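Local coordinates for putative N-acetylmuramoyl-L-alanine amidase,autolysin cwp6 (Peptoclostridium difficile, PDB 5J72), which anchors to the bacterial cell wall through CWB2 modules and probably cleaves peptidoglycan as a zinc-dependent N-acetylmuramoyl-L-alanine amidase, at residues 397-402 with 428-433; 352-357 with 404-409. All blocks are in the same frame, centred on the assembly; numbering follows the deposited sequence.

From the N terminus, the chain runs through helix 346-357, strand 362-370, helix 375-387 and strand 391-394, then enters the loop 397-402. Helix 404-409 follows at once and packs back on 352-357, so interaction 2 closes the first long loop. Interaction 1 has already opened by then: its loop segment 397-402 meets 428-433, which comes after strand 411-418. The two contacts therefore cross. They meet at L407 of helix 404-409, and at the sodium ion, which takes backbone oxygens from L407, S408 and S433. Together they tie three helices and one loop in and around the third CWB2 module.

Interaction 1 of 2, residues 397-402 with 428-433; sequences TYVSAY and NSIASS. With NA (sodium ion), chain E.
N428 O is gripped twice by S432, on the same helical turn whose S429 and I430 side chains meet V399 of the loop 397-402. The helix, 424-433, packs here against the loop leaving strand 391-394, in and around the third CWB2 module. S432 N makes the usual helical bond to N428 O, and S432 OG adds a second at 2.7 Å. The two donors come from opposite faces of the carbonyl plane, the hydroxyl tilted 32° from it; serine suits a helix here because its short side chain can fold back on the preceding turn.

Across the contact the touching is done by one methyl. V399 CG2 lies 3.8 Å from I430 CG1 and just as far from S429 OG, so it sits against the CG1 flank of I430 and beside the hydroxyl of S429, the residue before it. With CG1 of V399 anti to its own backbone N (chi1 176°), the other branch, CG2, is the one turned to the helix. V399, apolar and buried, thus gives CG2 to the helix while CG1 faces L407 of helix 404-409, which also packs on I430.

Farther along the loop, S400 OG accepts from Y402 N at 3.2 Å with an N-H...O angle of 152°, an ST turn. The same hydroxyl bonds E490 of helix 477-494, so the turn also meets the amidase part of the chain. At the last residue of the helix, past the contact, S433 O binds the sodium ion at 2.1 Å.

Interaction 2 of 2, residues 352-357 with 404-409; sequences NVIKTF and STNLSE. With NA (sodium ion), chain E.
The flat carboxamide of N406 presents its two ends to two successive residues of helix 346-357. Its ND2 lies 3.7 Å from I354 CG2, while its OD1 lies 3.7 Å from K355 CB. CG of N406 stands beside its backbone N (chi1 -75°), which carries the amide toward the neighbouring helix. There ND2 donates to A351 O, a bond that explains why asparagine suits this place: it reaches the neighbouring helix and answers a backbone carbonyl. I354 meets the amide through CG2 and CB, apolar atoms of a buried residue.

The other flat group, the F357 ring, has T356 CG2 over the centre of one face, 3.8 Å above its plane. T356 OG1 turns the other way and bonds N352 O at 2.7 Å.

K355 lends only the base of its side chain to the contact. A bend at chi3 (74°) brings NZ back to N352 OD1 at 3.0 Å, and the ammonium nitrogen sits well above that carbonyl plane, 57° out of it. The packing of 352-357 on 404-409 is a helix-helix contact of the third CWB2 module; beyond it, L407 O and S408 O join backbone oxygens of K410, S433 and K436 in a sodium site.

Interaction 1 of 2, residues 397-402 with 428-433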
# COMPACT_ATOMS: atom_id res chain seq x y z
N THR A 397 -1.80 -2.84 14.73
CA THR A 397 -1.89 -1.88 15.84
C THR A 397 -1.32 -0.51 15.59
O THR A 397 -1.44 0.32 16.49
CB THR A 397 -1.25 -2.51 17.11
OG1 THR A 397 0.16 -2.62 16.85
CG2 THR A 397 -1.80 -3.92 17.44
N TYR A 398 -0.70 -0.19 14.44
CA TYR A 398 -0.28 1.18 14.23
C TYR A 398 -0.13 1.54 12.77
O TYR A 398 0.02 0.64 11.94
CB TYR A 398 1.11 1.47 14.94
CG TYR A 398 2.27 0.65 14.42
CD1 TYR A 398 2.48 -0.66 14.86
CD2 TYR A 398 3.18 1.19 13.51
CE1 TYR A 398 3.57 -1.41 14.41
CE2 TYR A 398 4.28 0.44 13.07
CZ TYR A 398 4.46 -0.85 13.52
OH TYR A 398 5.51 -1.61 13.09
N VAL A 399 -0.20 2.80 12.45
CA VAL A 399 0.03 3.23 11.10
C VAL A 399 1.54 3.34 10.95
O VAL A 399 2.19 4.09 11.71
CB VAL A 399 -0.62 4.58 10.81
CG1 VAL A 399 -0.27 5.06 9.38
CG2 VAL A 399 -2.14 4.48 10.99
N SER A 400 2.12 2.61 10.04
CA SER A 400 3.55 2.77 9.83
C SER A 400 3.97 4.21 9.54
O SER A 400 3.36 4.98 8.79
CB SER A 400 4.01 1.86 8.68
OG SER A 400 5.34 2.18 8.31
N ALA A 401 5.12 4.63 10.15
CA ALA A 401 5.63 5.99 9.92
C ALA A 401 5.99 6.26 8.49
O ALA A 401 5.97 7.39 8.02
CB ALA A 401 6.91 6.19 10.81
N TYR A 402 6.32 5.20 7.73
CA TYR A 402 6.70 5.44 6.32
C TYR A 402 5.49 5.92 5.47
O TYR A 402 5.70 6.48 4.39
CB TYR A 402 7.23 4.12 5.72
CG TYR A 402 8.54 3.71 6.37
CD1 TYR A 402 9.71 4.44 6.15
CD2 TYR A 402 8.61 2.62 7.20
CE1 TYR A 402 10.92 4.08 6.75
CE2 TYR A 402 9.81 2.25 7.83
CZ TYR A 402 10.95 2.99 7.60
OH TYR A 402 12.12 2.62 8.26
N ASN A 428 -9.17 4.25 11.31
CA ASN A 428 -9.75 5.60 11.40
C ASN A 428 -8.71 6.65 11.21
O ASN A 428 -8.99 7.70 10.64
CB ASN A 428 -10.47 5.82 12.77
CG ASN A 428 -10.89 7.28 12.87
OD1 ASN A 428 -10.23 8.09 13.54
ND2 ASN A 428 -11.92 7.74 12.12
N SER A 429 -7.45 6.39 11.67
CA SER A 429 -6.38 7.37 11.46
C SER A 429 -6.13 7.53 9.98
O SER A 429 -5.96 8.63 9.45
CB SER A 429 -5.07 6.89 12.13
OG SER A 429 -4.01 7.74 11.78
N ILE A 430 -6.04 6.37 9.28
CA ILE A 430 -5.80 6.44 7.84
C ILE A 430 -6.97 7.15 7.09
O ILE A 430 -6.74 7.98 6.19
CB ILE A 430 -5.64 4.98 7.32
CG1 ILE A 430 -4.23 4.47 7.78
CG2 ILE A 430 -5.69 4.99 5.75
CD1 ILE A 430 -4.14 2.92 7.70
N ALA A 431 -8.19 6.77 7.44
CA ALA A 431 -9.40 7.37 6.82
C ALA A 431 -9.45 8.90 7.11
O ALA A 431 -9.81 9.67 6.22
CB ALA A 431 -10.63 6.64 7.34
N SER A 432 -8.98 9.35 8.33
CA SER A 432 -8.95 10.84 8.60
C SER A 432 -7.92 11.52 7.74
O SER A 432 -8.21 12.52 7.10
CB SER A 432 -8.65 11.11 10.08
OG SER A 432 -9.55 10.37 10.88
N SER A 433 -6.65 10.95 7.66
CA SER A 433 -5.68 11.62 6.78
C SER A 433 -6.11 11.71 5.38
O SER A 433 -5.73 12.66 4.64
CB SER A 433 -4.33 10.86 6.77
OG SER A 433 -3.89 10.57 8.10
NA NA E . -4.37 13.46 3.27

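Interaction 2 of 2, residues 352-357 with 404-409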
# COMPACT_ATOMS: atom_id res chain seq x y z
N ASN A 352 6.77 3.59 -0.97
CA ASN A 352 7.45 4.10 -2.17
C ASN A 352 6.72 3.66 -3.45
O ASN A 352 6.75 4.38 -4.47
CB ASN A 352 8.95 3.60 -2.24
CG ASN A 352 9.81 4.44 -1.29
OD1 ASN A 352 9.50 5.63 -1.03
ND2 ASN A 352 10.88 3.90 -0.73
N VAL A 353 6.11 2.47 -3.42
CA VAL A 353 5.33 2.05 -4.62
C VAL A 353 4.13 3.00 -4.77
O VAL A 353 3.80 3.41 -5.88
CB VAL A 353 4.82 0.60 -4.43
CG1 VAL A 353 3.62 0.31 -5.37
CG2 VAL A 353 5.98 -0.38 -4.68
N ILE A 354 3.42 3.28 -3.65
CA ILE A 354 2.28 4.20 -3.75
C ILE A 354 2.79 5.54 -4.25
O ILE A 354 2.21 6.12 -5.17
CB ILE A 354 1.59 4.26 -2.37
CG1 ILE A 354 0.80 2.98 -2.20
CG2 ILE A 354 0.55 5.44 -2.24
CD1 ILE A 354 0.33 2.67 -0.74
N LYS A 355 3.90 6.05 -3.68
CA LYS A 355 4.38 7.35 -4.16
C LYS A 355 4.76 7.34 -5.62
O LYS A 355 4.46 8.30 -6.35
CB LYS A 355 5.59 7.76 -3.25
CG LYS A 355 6.38 8.94 -3.79
CD LYS A 355 7.81 8.96 -3.08
CE LYS A 355 8.67 7.84 -3.65
NZ LYS A 355 10.02 7.78 -3.01
N THR A 356 5.39 6.28 -6.08
CA THR A 356 5.85 6.25 -7.47
C THR A 356 4.81 5.90 -8.50
O THR A 356 4.75 6.54 -9.55
CB THR A 356 6.92 5.15 -7.54
OG1 THR A 356 7.98 5.52 -6.64
CG2 THR A 356 7.49 4.93 -8.97
N PHE A 357 4.00 4.89 -8.21
CA PHE A 357 3.01 4.38 -9.21
C PHE A 357 1.62 4.92 -9.06
O PHE A 357 0.79 4.66 -9.95
CB PHE A 357 2.99 2.82 -9.13
CG PHE A 357 4.34 2.26 -9.57
CD1 PHE A 357 5.19 1.67 -8.67
CD2 PHE A 357 4.75 2.34 -10.89
CE1 PHE A 357 6.42 1.16 -9.06
CE2 PHE A 357 6.00 1.83 -11.29
CZ PHE A 357 6.82 1.25 -10.37
N SER A 404 3.43 8.26 6.50
CA SER A 404 3.00 9.60 6.90
C SER A 404 2.87 10.58 5.82
O SER A 404 1.86 11.29 5.76
CB SER A 404 3.97 10.20 7.93
OG SER A 404 4.01 9.34 9.04
N THR A 405 3.86 10.70 4.97
CA THR A 405 3.79 11.70 3.90
C THR A 405 2.67 11.46 2.87
O THR A 405 1.94 12.38 2.49
CB THR A 405 5.13 11.74 3.17
OG1 THR A 405 6.17 11.79 4.17
CG2 THR A 405 5.26 12.92 2.27
N ASN A 406 2.58 10.22 2.34
CA ASN A 406 1.54 9.90 1.38
C ASN A 406 0.15 10.15 2.04
O ASN A 406 -0.71 10.72 1.40
CB ASN A 406 1.61 8.39 1.03
CG ASN A 406 2.79 8.05 0.11
OD1 ASN A 406 3.36 8.94 -0.55
ND2 ASN A 406 3.22 6.80 0.00
N LEU A 407 -0.07 9.67 3.29
CA LEU A 407 -1.40 9.83 3.91
C LEU A 407 -1.72 11.34 4.11
O LEU A 407 -2.84 11.78 3.82
CB LEU A 407 -1.49 9.07 5.22
CG LEU A 407 -1.38 7.55 5.02
CD1 LEU A 407 -1.44 6.89 6.33
CD2 LEU A 407 -2.60 7.05 4.16
N SER A 408 -0.73 12.14 4.53
CA SER A 408 -0.93 13.58 4.64
C SER A 408 -1.21 14.22 3.31
O SER A 408 -2.24 14.90 3.16
CB SER A 408 0.31 14.26 5.27
OG SER A 408 0.04 15.65 5.30
N GLU A 409 -0.39 14.02 2.31
CA GLU A 409 -0.62 14.76 1.08
C GLU A 409 -1.83 14.35 0.26
O GLU A 409 -2.47 15.20 -0.34
CB GLU A 409 0.57 14.63 0.16
CG GLU A 409 1.84 15.18 0.83
CD GLU A 409 3.03 15.33 -0.12
OE1 GLU A 409 3.18 14.52 -1.08
OE2 GLU A 409 3.83 16.27 0.11
NA NA E . -4.37 13.46 3.27